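Local structure of PppA (Pseudomonas aeruginosa, 6JKV) at residues 48-53 against 255-260; 56-61 against 75-80; 69-74 against 117-122; 124-129 against 141-146. The protein probably dephosphorylates phosphoserine and phosphothreonine as a manganese-binding PP2C-family phosphatase and is a key regulator of type VI secretion. One frame throughout, in Å; residues are numbered along the deposited sequence.

Two kinds of packing divide the four contacts. Contacts 1 and 4, with centres 9 Å apart, lie between the two five-stranded antiparallel sheets. Contacts 2 and 3, 12 Å apart, set successive parts of helix 69-82 on the sheet that contains strands 56-63 and 120-129. Contact 3 is the outlier, about 20 Å from the centres of contacts 1 and 4. Along the chain, contact 1 encloses the other three; contacts 2 and 3 cross, and both close before contact 4 opens. The result is a β-sandwich flanked by helices, of which 69-82 lies on one sheet, and D61 at the end of the 56-61 segment carries this framework into the manganese site.

Contact 1: 48-53 against 255-260; sequences SLDAPE and TALVVR
L257 extends its CG anti to the backbone N (chi1 -158°), which carries the branched end of the side chain across to strand 48-51. T255, two residues earlier on the same side of its strand, turns CG2 anti to its backbone N, with OG1 beside that N (chi1 -54°), and the methyl faces S48. The methyl CD1 of L257 does most of the touching. L257 CD1 lies 3.6 Å from L49 O and 4.1 Å from S48 CB, while D50 CB borders it more loosely. S48 CB is also 4.2 Å from T255 CG2, so the serine meets both residues through its methylene carbon. The two strands run in nearly the same direction, 19° apart, with their axes 8.7 Å from each other at closest approach. That spacing is too wide for backbone pairing, and it is bridged by side chains that belong to two different sheets, the face-to-face packing of the PP2C β-sandwich. L49 O accepts the backbone N-H of V58 within its own sheet. A256 and V258 turn to the other surface of their sheet, against helix 234-247. T255 OG1 is hydrogen-bonded to S35 and D46, and D50 OD1 to S31. Chemically, then, the seam is made largely by methyl and methylene groups, with the L257 methyl also against the carbonyl oxygen of L49. The polar ends of T255 and D50 and that carbonyl bond to other strands, consistent with cohesion that depends on burial and fit more than on directional bonds.

Contact 2: 56-61 against 75-80; sequences LWVVAD and LIVDTL
V58 and L80 meet at the middle of an apolar interface, their side chains crossing at about a right angle. V58 CG2 lies 3.8 Å from L80 CD1. The other branch, V58 CG1, is anti to the backbone N (chi1 176°) and reaches I76 CG2 at 4.2 Å, with V77 CG1 slightly farther away. Toward the metal end, the small A60 receives I76, whose CD1 and CG2 both approach the alanine CB. At the other end L56 CD2 rests 3.7 Å from the backbone O of L80. Within the two segments, the side-chain hydrogen bond is in the helix: L75 O accepts T79 N as well as T79 OG1 at 2.7 Å, the two donors arriving from opposite faces of the carbonyl plane. Metal coordination occupies the reverse side of the strand, where D61 OD1 and OD2 bind manganese ions; G62 contributes to one site, and D214 and D252 to the other. Strand and helix segments run nearly antiparallel, at 159°. A helix laid on the outside of a sheet whose strand leads into a two-metal centre is characteristic of the PP2C α/β sandwich.

Contact 3: 69-74 against 117-122; sequences GDFVSS and SVMGST
V72 and S121 mark the tight part of this contact, where the first turns of helix 69-82 press on the start of strand 120-129. V72 fits both its branches against the chain: V72 CG1 is 3.6 Å from S121 CB and equally close to G120 C, while V72 CG2 lies 3.7 Å from M119 CG. Beside it, G69 brings its CA to 3.8 Å from G120 O, so two glycines allow the backbones to come close. S121 has its OG anti to the backbone N (chi1 172°), which places the hydroxyl 3.6 Å from S73 CB. S121 OG donates to T122 O at 2.8 Å, in the carbonyl plane on a lone pair. S73 OG is hydrogen-bonded to E45 O. The looser part is the partly exposed F71, whose ring end comes near M119. M119 holds an extended chain up to the sulfur and then bends, and M119 SD stands 3.9 Å from F71 CE2. This is a Met-aromatic contact of oblique geometry, the sulfur lying 69° off the ring normal. The same ring makes a cation-pi interaction with R114 of helix 89-114, which also touches M119. Close, mostly carbon packing therefore sits next to the metal-binding strand, whereas toward the partly exposed F71 the contact passes to the buried M119 sulfur and an aromatic ring, a weakly directional pairing beside the positive charge of R114.

Contact 4: 124-129 against 141-146; sequences VLLAAR and SRLYRL
V124 straddles the beginning of the 141-146 segment with its two methyls set on different partners. V124 CG1 takes the crowded position between backbone N and carbonyl carbon (chi1 56°) and abuts S141 CB at 3.6 Å. V124 CG2 points farther along the facing strand, lying over the peptide link between R142 and L143 and 3.8 Å from L143 CB. L143 in turn directs its side chain at the strand containing V124. L143 CD2 meets L126 CD1 at a looser 4.4 Å, so the leucines touch only through their branch ends. R142 is turned the other way, out of this interface. There R142 NH1 donates to Y144 OH at 2.8 Å, with the oxygen lying in the guanidinium plane, while NH2 forms a salt bridge with D157. S141 has a polar end too: its OG is hydrogen-bonded to T122 OG1, close to D61 of the manganese site. The strand directions differ by 42° and the axes approach to 7.1 Å, so the leucines farther along are less closely engaged than V124 and S141. W137 and C135 of strand 132-138 pack beside V124 and L143. Strands of two antiparallel sheets packed face to face and splayed in direction, with the metal centre near the end where they lie closest, are characteristic of the PP2C β-sandwich, which holds its metal centre at one end.

Contact 1: 48-53 against 255-260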
loop_
_atom_site.group_PDB
_atom_site.type_symbol
_atom_site.label_atom_id
_atom_site.label_comp_id
_atom_site.label_asym_id
_atom_site.label_seq_id
_atom_site.Cartn_x
_atom_site.Cartn_y
_atom_site.Cartn_z
ATOM N N SER A 48 6.761 -1.345 -4.431
ATOM C CA SER A 48 6.787 -0.437 -3.268
ATOM C C SER A 48 7.731 0.721 -3.557
ATOM O O SER A 48 8.622 0.577 -4.392
ATOM C CB SER A 48 7.147 -1.169 -1.999
ATOM O OG SER A 48 8.491 -1.607 -2.028
ATOM N N LEU A 49 7.485 1.839 -2.881
ATOM C CA LEU A 49 8.386 3.006 -2.860
ATOM C C LEU A 49 8.642 3.383 -1.400
ATOM O O LEU A 49 7.678 3.701 -0.668
ATOM C CB LEU A 49 7.767 4.172 -3.630
ATOM C CG LEU A 49 8.594 5.452 -3.542
ATOM C CD1 LEU A 49 9.853 5.313 -4.387
ATOM C CD2 LEU A 49 7.792 6.680 -3.945
ATOM N N ASP A 50 9.908 3.347 -1.000
ATOM C CA ASP A 50 10.353 3.725 0.358
ATOM C C ASP A 50 11.147 5.028 0.242
ATOM O O ASP A 50 12.374 4.957 0.109
ATOM C CB ASP A 50 11.144 2.575 0.982
ATOM C CG ASP A 50 11.583 2.852 2.406
ATOM O OD1 ASP A 50 10.867 3.602 3.107
ATOM O OD2 ASP A 50 12.645 2.328 2.810
ATOM N N ALA A 51 10.466 6.175 0.258
ATOM C CA ALA A 51 11.097 7.497 0.058
ATOM C C ALA A 51 10.862 8.357 1.296
ATOM O O ALA A 51 10.155 9.366 1.239
ATOM C CB ALA A 51 10.581 8.159 -1.202
ATOM N N PRO A 52 11.478 8.015 2.449
ATOM C CA PRO A 52 11.348 8.858 3.639
ATOM C C PRO A 52 11.998 10.232 3.430
ATOM O O PRO A 52 11.635 11.137 4.133
ATOM C CB PRO A 52 12.071 8.059 4.734
ATOM C CG PRO A 52 13.063 7.202 3.976
ATOM C CD PRO A 52 12.373 6.863 2.673
ATOM N N GLU A 53 12.908 10.351 2.458
ATOM C CA GLU A 53 13.535 11.643 2.076
ATOM C C GLU A 53 12.486 12.587 1.470
ATOM O O GLU A 53 12.778 13.797 1.398
ATOM C CB GLU A 53 14.711 11.439 1.114
ATOM C CG GLU A 53 14.326 10.970 -0.283
ATOM C CD GLU A 53 14.151 9.467 -0.442
ATOM O OE1 GLU A 53 14.098 8.741 0.581
ATOM O OE2 GLU A 53 14.059 9.023 -1.600
ATOM N N THR A 255 4.171 -8.197 0.296
ATOM C CA THR A 255 4.997 -6.988 0.492
ATOM C C THR A 255 4.619 -6.342 1.823
ATOM O O THR A 255 3.413 -6.267 2.132
ATOM C CB THR A 255 4.831 -6.006 -0.671
ATOM O OG1 THR A 255 5.114 -6.715 -1.876
ATOM C CG2 THR A 255 5.748 -4.805 -0.542
ATOM N N ALA A 256 5.626 -5.904 2.573
ATOM C CA ALA A 256 5.449 -5.187 3.848
ATOM C C ALA A 256 6.379 -3.978 3.850
ATOM O O ALA A 256 7.545 -4.101 3.425
ATOM C CB ALA A 256 5.712 -6.106 5.017
ATOM N N LEU A 257 5.841 -2.843 4.274
ATOM C CA LEU A 257 6.600 -1.584 4.438
ATOM C C LEU A 257 6.218 -0.995 5.792
ATOM O O LEU A 257 5.011 -0.748 6.019
ATOM C CB LEU A 257 6.259 -0.641 3.284
ATOM C CG LEU A 257 7.287 0.447 2.994
ATOM C CD1 LEU A 257 7.265 0.841 1.517
ATOM C CD2 LEU A 257 7.017 1.649 3.881
ATOM N N VAL A 258 7.209 -0.818 6.665
ATOM C CA VAL A 258 6.985 -0.326 8.050
ATOM C C VAL A 258 7.628 1.051 8.181
ATOM O O VAL A 258 8.765 1.235 7.714
ATOM C CB VAL A 258 7.487 -1.321 9.113
ATOM C CG1 VAL A 258 7.578 -0.676 10.493
ATOM C CG2 VAL A 258 6.583 -2.538 9.152
ATOM N N VAL A 259 6.884 1.976 8.774
ATOM C CA VAL A 259 7.345 3.352 9.072
ATOM C C VAL A 259 7.203 3.562 10.578
ATOM O O VAL A 259 6.144 3.211 11.145
ATOM C CB VAL A 259 6.545 4.395 8.274
ATOM C CG1 VAL A 259 7.051 5.807 8.522
ATOM C CG2 VAL A 259 6.561 4.087 6.785
ATOM N N ARG A 260 8.230 4.134 11.195
ATOM C CA ARG A 260 8.222 4.457 12.637
ATOM C C ARG A 260 8.537 5.940 12.826
ATOM O O ARG A 260 9.522 6.411 12.247
ATOM C CB ARG A 260 9.229 3.594 13.396
ATOM C CG ARG A 260 9.242 3.877 14.892
ATOM C CD ARG A 260 10.142 2.922 15.630
ATOM N NE ARG A 260 9.496 1.646 15.894
ATOM C CZ ARG A 260 8.633 1.427 16.872
ATOM N NH1 ARG A 260 8.265 2.419 17.671
ATOM N NH2 ARG A 260 8.140 0.211 17.047
#

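Contact 2: 56-61 against 75-80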
loop_
_atom_site.group_PDB
_atom_site.type_symbol
_atom_site.label_atom_id
_atom_site.label_comp_id
_atom_site.label_asym_id
_atom_site.label_seq_id
_atom_site.Cartn_x
_atom_site.Cartn_y
_atom_site.Cartn_z
ATOM N N LEU A 56 7.365 9.947 1.904
ATOM C CA LEU A 56 6.438 9.184 1.034
ATOM C C LEU A 56 6.728 7.694 1.149
ATOM O O LEU A 56 7.906 7.299 1.050
ATOM C CB LEU A 56 6.589 9.621 -0.423
ATOM C CG LEU A 56 5.534 9.046 -1.369
ATOM C CD1 LEU A 56 4.136 9.441 -0.926
ATOM C CD2 LEU A 56 5.785 9.521 -2.792
ATOM N N TRP A 57 5.673 6.909 1.342
ATOM C CA TRP A 57 5.751 5.430 1.400
ATOM C C TRP A 57 4.567 4.857 0.637
ATOM O O TRP A 57 3.438 5.285 0.890
ATOM C CB TRP A 57 5.795 4.954 2.850
ATOM C CG TRP A 57 6.905 5.609 3.605
ATOM C CD1 TRP A 57 8.205 5.205 3.665
ATOM C CD2 TRP A 57 6.820 6.810 4.386
ATOM N NE1 TRP A 57 8.933 6.068 4.439
ATOM C CE2 TRP A 57 8.104 7.056 4.905
ATOM C CE3 TRP A 57 5.783 7.688 4.708
ATOM C CZ2 TRP A 57 8.377 8.144 5.732
ATOM C CZ3 TRP A 57 6.053 8.764 5.526
ATOM C CH2 TRP A 57 7.333 8.991 6.022
ATOM N N VAL A 58 4.842 3.937 -0.279
ATOM C CA VAL A 58 3.831 3.434 -1.238
ATOM C C VAL A 58 3.957 1.917 -1.298
ATOM O O VAL A 58 5.090 1.414 -1.327
ATOM C CB VAL A 58 4.004 4.078 -2.626
ATOM C CG1 VAL A 58 3.028 3.489 -3.632
ATOM C CG2 VAL A 58 3.866 5.595 -2.568
ATOM N N VAL A 59 2.818 1.232 -1.314
ATOM C CA VAL A 59 2.711 -0.186 -1.739
ATOM C C VAL A 59 1.620 -0.279 -2.810
ATOM O O VAL A 59 0.543 0.295 -2.609
ATOM C CB VAL A 59 2.429 -1.105 -0.546
ATOM C CG1 VAL A 59 2.124 -2.525 -1.005
ATOM C CG2 VAL A 59 3.578 -1.090 0.451
ATOM N N ALA A 60 1.906 -0.977 -3.909
ATOM C CA ALA A 60 0.974 -1.157 -5.042
ATOM C C ALA A 60 0.909 -2.635 -5.429
ATOM O O ALA A 60 1.958 -3.215 -5.732
ATOM C CB ALA A 60 1.407 -0.294 -6.204
ATOM N N ASP A 61 -0.290 -3.212 -5.409
ATOM C CA ASP A 61 -0.525 -4.626 -5.782
ATOM C C ASP A 61 -1.008 -4.669 -7.234
ATOM O O ASP A 61 -2.181 -4.352 -7.484
ATOM C CB ASP A 61 -1.523 -5.295 -4.836
ATOM C CG ASP A 61 -1.715 -6.773 -5.130
ATOM O OD1 ASP A 61 -1.291 -7.215 -6.218
ATOM O OD2 ASP A 61 -2.301 -7.471 -4.279
ATOM N N LEU A 75 4.899 1.709 -12.726
ATOM C CA LEU A 75 4.532 3.056 -13.245
ATOM C C LEU A 75 4.028 3.920 -12.082
ATOM O O LEU A 75 4.347 5.123 -12.035
ATOM C CB LEU A 75 3.470 2.946 -14.346
ATOM C CG LEU A 75 2.987 4.290 -14.901
ATOM C CD1 LEU A 75 4.146 5.097 -15.465
ATOM C CD2 LEU A 75 1.905 4.103 -15.956
ATOM N N ILE A 76 3.246 3.329 -11.183
ATOM C CA ILE A 76 2.756 4.032 -9.969
ATOM C C ILE A 76 3.960 4.529 -9.164
ATOM O O ILE A 76 4.017 5.737 -8.860
ATOM C CB ILE A 76 1.847 3.115 -9.134
ATOM C CG1 ILE A 76 0.435 3.040 -9.718
ATOM C CG2 ILE A 76 1.827 3.547 -7.679
ATOM C CD1 ILE A 76 -0.402 1.940 -9.120
ATOM N N VAL A 77 4.872 3.622 -8.804
ATOM C CA VAL A 77 5.975 3.949 -7.859
ATOM C C VAL A 77 6.898 4.978 -8.523
ATOM O O VAL A 77 7.315 5.916 -7.829
ATOM C CB VAL A 77 6.731 2.701 -7.354
ATOM C CG1 VAL A 77 5.817 1.778 -6.554
ATOM C CG2 VAL A 77 7.396 1.936 -8.474
ATOM N N ASP A 78 7.168 4.840 -9.820
ATOM C CA ASP A 78 8.074 5.767 -10.547
ATOM C C ASP A 78 7.439 7.151 -10.701
ATOM O O ASP A 78 8.180 8.146 -10.569
ATOM C CB ASP A 78 8.455 5.239 -11.929
ATOM C CG ASP A 78 9.279 3.964 -11.894
ATOM O OD1 ASP A 78 9.818 3.632 -10.809
ATOM O OD2 ASP A 78 9.360 3.297 -12.948
ATOM N N THR A 79 6.147 7.219 -11.030
ATOM C CA THR A 79 5.426 8.508 -11.183
ATOM C C THR A 79 5.383 9.226 -9.828
ATOM O O THR A 79 5.607 10.455 -9.787
ATOM C CB THR A 79 4.018 8.310 -11.764
ATOM O OG1 THR A 79 4.121 7.644 -13.027
ATOM C CG2 THR A 79 3.283 9.627 -11.926
ATOM N N LEU A 80 5.118 8.488 -8.748
ATOM C CA LEU A 80 4.994 9.106 -7.404
ATOM C C LEU A 80 6.379 9.532 -6.916
ATOM O O LEU A 80 6.481 10.600 -6.286
ATOM C CB LEU A 80 4.312 8.133 -6.444
ATOM C CG LEU A 80 2.827 7.894 -6.726
ATOM C CD1 LEU A 80 2.182 7.176 -5.554
ATOM C CD2 LEU A 80 2.088 9.198 -7.034
#

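Contact 3: 69-74 against 117-122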
loop_
_atom_site.group_PDB
_atom_site.type_symbol
_atom_site.label_atom_id
_atom_site.label_comp_id
_atom_site.label_asym_id
_atom_site.label_seq_id
_atom_site.Cartn_x
_atom_site.Cartn_y
_atom_site.Cartn_z
ATOM N N GLY A 69 0.381 -6.249 -14.746
ATOM C CA GLY A 69 0.252 -5.841 -13.336
ATOM C C GLY A 69 1.498 -5.127 -12.857
ATOM O O GLY A 69 1.370 -4.036 -12.280
ATOM N N ASP A 70 2.671 -5.712 -13.106
ATOM C CA ASP A 70 3.966 -5.133 -12.667
ATOM C C ASP A 70 4.223 -3.834 -13.435
ATOM O O ASP A 70 4.777 -2.890 -12.836
ATOM C CB ASP A 70 5.116 -6.131 -12.807
ATOM C CG ASP A 70 5.206 -6.829 -14.154
ATOM O OD1 ASP A 70 4.320 -6.608 -15.012
ATOM O OD2 ASP A 70 6.163 -7.613 -14.320
ATOM N N PHE A 71 3.826 -3.780 -14.706
ATOM C CA PHE A 71 3.857 -2.540 -15.519
ATOM C C PHE A 71 3.137 -1.412 -14.770
ATOM O O PHE A 71 3.713 -0.316 -14.614
ATOM C CB PHE A 71 3.230 -2.784 -16.890
ATOM C CG PHE A 71 2.777 -1.537 -17.607
ATOM C CD1 PHE A 71 3.698 -0.624 -18.086
ATOM C CD2 PHE A 71 1.428 -1.278 -17.799
ATOM C CE1 PHE A 71 3.279 0.521 -18.746
ATOM C CE2 PHE A 71 1.011 -0.130 -18.450
ATOM C CZ PHE A 71 1.937 0.768 -18.930
ATOM N N VAL A 72 1.916 -1.662 -14.302
ATOM C CA VAL A 72 1.083 -0.610 -13.649
ATOM C C VAL A 72 1.684 -0.267 -12.280
ATOM O O VAL A 72 1.779 0.924 -11.954
ATOM C CB VAL A 72 -0.388 -1.039 -13.533
ATOM C CG1 VAL A 72 -1.214 0.036 -12.858
ATOM C CG2 VAL A 72 -0.990 -1.375 -14.889
ATOM N N SER A 73 2.078 -1.268 -11.497
ATOM C CA SER A 73 2.575 -1.040 -10.113
ATOM C C SER A 73 3.895 -0.264 -10.167
ATOM O O SER A 73 4.066 0.649 -9.347
ATOM C CB SER A 73 2.687 -2.331 -9.319
ATOM O OG SER A 73 3.666 -3.218 -9.845
ATOM N N SER A 74 4.772 -0.584 -11.125
ATOM C CA SER A 74 6.077 0.100 -11.285
ATOM C C SER A 74 5.839 1.523 -11.792
ATOM O O SER A 74 6.526 2.436 -11.295
ATOM C CB SER A 74 7.023 -0.674 -12.162
ATOM O OG SER A 74 6.383 -1.066 -13.352
ATOM N N SER A 117 -7.994 -7.814 -20.900
ATOM C CA SER A 117 -9.096 -7.733 -19.912
ATOM C C SER A 117 -8.582 -7.196 -18.575
ATOM O O SER A 117 -9.308 -6.413 -17.951
ATOM C CB SER A 117 -9.759 -9.070 -19.750
ATOM O OG SER A 117 -10.446 -9.437 -20.938
ATOM N N VAL A 118 -7.373 -7.582 -18.165
ATOM C CA VAL A 118 -6.823 -7.218 -16.822
ATOM C C VAL A 118 -5.525 -6.432 -16.998
ATOM O O VAL A 118 -4.560 -6.987 -17.560
ATOM C CB VAL A 118 -6.599 -8.455 -15.934
ATOM C CG1 VAL A 118 -6.307 -8.045 -14.498
ATOM C CG2 VAL A 118 -7.785 -9.403 -15.984
ATOM N N MET A 119 -5.513 -5.191 -16.515
ATOM C CA MET A 119 -4.288 -4.364 -16.428
ATOM C C MET A 119 -4.537 -3.259 -15.402
ATOM O O MET A 119 -5.217 -2.269 -15.714
ATOM C CB MET A 119 -3.914 -3.768 -17.787
ATOM C CG MET A 119 -2.640 -2.928 -17.752
ATOM S SD MET A 119 -2.144 -2.289 -19.370
ATOM C CE MET A 119 -1.696 -3.792 -20.232
ATOM N N GLY A 120 -4.036 -3.449 -14.191
ATOM C CA GLY A 120 -4.219 -2.452 -13.135
ATOM C C GLY A 120 -3.352 -2.735 -11.936
ATOM O O GLY A 120 -2.519 -3.659 -11.969
ATOM N N SER A 121 -3.554 -1.949 -10.892
ATOM C CA SER A 121 -2.831 -2.115 -9.619
ATOM C C SER A 121 -3.579 -1.369 -8.527
ATOM O O SER A 121 -4.080 -0.265 -8.775
ATOM C CB SER A 121 -1.401 -1.650 -9.721
ATOM O OG SER A 121 -0.779 -1.643 -8.442
ATOM N N THR A 122 -3.657 -1.984 -7.357
ATOM C CA THR A 122 -4.110 -1.291 -6.136
ATOM C C THR A 122 -3.047 -0.261 -5.752
ATOM O O THR A 122 -1.909 -0.288 -6.290
ATOM C CB THR A 122 -4.370 -2.279 -4.997
ATOM O OG1 THR A 122 -3.083 -2.573 -4.449
ATOM C CG2 THR A 122 -5.079 -3.533 -5.465
#

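Contact 4: 124-129 against 141-146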
loop_
_atom_site.group_PDB
_atom_site.type_symbol
_atom_site.label_atom_id
_atom_site.label_comp_id
_atom_site.label_asym_id
_atom_site.label_seq_id
_atom_site.Cartn_x
_atom_site.Cartn_y
_atom_site.Cartn_z
ATOM N N VAL A 124 -1.779 1.888 -1.960
ATOM C CA VAL A 124 -1.880 2.482 -0.603
ATOM C C VAL A 124 -0.609 3.298 -0.391
ATOM O O VAL A 124 0.492 2.767 -0.622
ATOM C CB VAL A 124 -2.095 1.414 0.489
ATOM C CG1 VAL A 124 -1.015 0.351 0.487
ATOM C CG2 VAL A 124 -2.209 2.046 1.863
ATOM N N LEU A 125 -0.760 4.563 -0.026
ATOM C CA LEU A 125 0.396 5.431 0.273
ATOM C C LEU A 125 0.148 6.114 1.613
ATOM O O LEU A 125 -1.014 6.230 2.036
ATOM C CB LEU A 125 0.665 6.415 -0.876
ATOM C CG LEU A 125 -0.276 7.605 -1.050
ATOM C CD1 LEU A 125 0.172 8.804 -0.224
ATOM C CD2 LEU A 125 -0.357 7.999 -2.520
ATOM N N LEU A 126 1.246 6.465 2.274
ATOM C CA LEU A 126 1.261 7.370 3.441
ATOM C C LEU A 126 2.263 8.483 3.138
ATOM O O LEU A 126 3.388 8.175 2.728
ATOM C CB LEU A 126 1.635 6.579 4.696
ATOM C CG LEU A 126 1.919 7.410 5.943
ATOM C CD1 LEU A 126 0.616 7.870 6.577
ATOM C CD2 LEU A 126 2.766 6.629 6.938
ATOM N N ALA A 127 1.842 9.731 3.296
ATOM C CA ALA A 127 2.712 10.916 3.174
ATOM C C ALA A 127 2.686 11.651 4.509
ATOM O O ALA A 127 1.584 11.832 5.060
ATOM C CB ALA A 127 2.245 11.795 2.049
ATOM N N ALA A 128 3.855 12.022 5.019
ATOM C CA ALA A 128 4.002 12.624 6.357
ATOM C C ALA A 128 4.790 13.923 6.246
ATOM O O ALA A 128 5.744 13.989 5.448
ATOM C CB ALA A 128 4.662 11.655 7.310
ATOM N N ARG A 129 4.361 14.920 7.017
ATOM C CA ARG A 129 5.088 16.190 7.254
ATOM C C ARG A 129 4.951 16.540 8.738
ATOM O O ARG A 129 3.845 16.890 9.168
ATOM C CB ARG A 129 4.527 17.316 6.384
ATOM C CG ARG A 129 4.722 17.113 4.889
ATOM C CD ARG A 129 6.179 17.233 4.498
ATOM N NE ARG A 129 6.331 17.272 3.049
ATOM C CZ ARG A 129 6.438 16.207 2.257
ATOM N NH1 ARG A 129 6.419 14.987 2.773
ATOM N NH2 ARG A 129 6.562 16.376 0.943
ATOM N N SER A 141 -5.018 -3.269 -0.655
ATOM C CA SER A 141 -3.740 -3.022 0.051
ATOM C C SER A 141 -4.034 -2.086 1.225
ATOM O O SER A 141 -4.858 -1.156 1.059
ATOM C CB SER A 141 -2.698 -2.470 -0.874
ATOM O OG SER A 141 -2.299 -3.426 -1.845
ATOM N N ARG A 142 -3.421 -2.349 2.375
ATOM C CA ARG A 142 -3.860 -1.763 3.657
ATOM C C ARG A 142 -2.764 -0.878 4.248
ATOM O O ARG A 142 -1.550 -1.102 3.982
ATOM C CB ARG A 142 -4.269 -2.867 4.632
ATOM C CG ARG A 142 -5.552 -3.574 4.232
ATOM C CD ARG A 142 -5.779 -4.820 5.052
ATOM N NE ARG A 142 -7.008 -5.501 4.675
ATOM C CZ ARG A 142 -7.690 -6.318 5.466
ATOM N NH1 ARG A 142 -7.277 -6.553 6.700
ATOM N NH2 ARG A 142 -8.792 -6.892 5.021
ATOM N N LEU A 143 -3.208 0.120 5.006
ATOM C CA LEU A 143 -2.385 0.837 5.998
ATOM C C LEU A 143 -2.961 0.576 7.390
ATOM O O LEU A 143 -4.183 0.779 7.589
ATOM C CB LEU A 143 -2.377 2.330 5.698
ATOM C CG LEU A 143 -1.795 3.171 6.826
ATOM C CD1 LEU A 143 -0.275 3.080 6.822
ATOM C CD2 LEU A 143 -2.267 4.604 6.726
ATOM N N TYR A 144 -2.092 0.148 8.302
ATOM C CA TYR A 144 -2.384 0.010 9.744
ATOM C C TYR A 144 -1.532 1.001 10.536
ATOM O O TYR A 144 -0.430 1.354 10.095
ATOM C CB TYR A 144 -2.062 -1.395 10.243
ATOM C CG TYR A 144 -2.905 -2.512 9.691
ATOM C CD1 TYR A 144 -2.584 -3.115 8.484
ATOM C CD2 TYR A 144 -3.981 -3.010 10.402
ATOM C CE1 TYR A 144 -3.335 -4.169 7.991
ATOM C CE2 TYR A 144 -4.737 -4.063 9.925
ATOM C CZ TYR A 144 -4.410 -4.647 8.716
ATOM O OH TYR A 144 -5.135 -5.703 8.239
ATOM N N ARG A 145 -2.036 1.412 11.692
ATOM C CA ARG A 145 -1.242 2.191 12.669
ATOM C C ARG A 145 -1.120 1.388 13.960
ATOM O O ARG A 145 -2.143 0.919 14.463
ATOM C CB ARG A 145 -1.876 3.553 12.930
ATOM C CG ARG A 145 -1.275 4.265 14.135
ATOM C CD ARG A 145 -1.796 5.664 14.328
ATOM N NE ARG A 145 -3.215 5.656 14.624
ATOM C CZ ARG A 145 -3.974 6.741 14.699
ATOM N NH1 ARG A 145 -3.443 7.935 14.492
ATOM N NH2 ARG A 145 -5.265 6.618 14.942
ATOM N N LEU A 146 0.105 1.236 14.458
ATOM C CA LEU A 146 0.370 0.709 15.811
ATOM C C LEU A 146 0.666 1.889 16.732
ATOM O O LEU A 146 1.644 2.621 16.483
ATOM C CB LEU A 146 1.547 -0.265 15.773
ATOM C CG LEU A 146 1.845 -0.964 17.094
ATOM C CD1 LEU A 146 0.839 -2.073 17.337
ATOM C CD2 LEU A 146 3.257 -1.517 17.108
#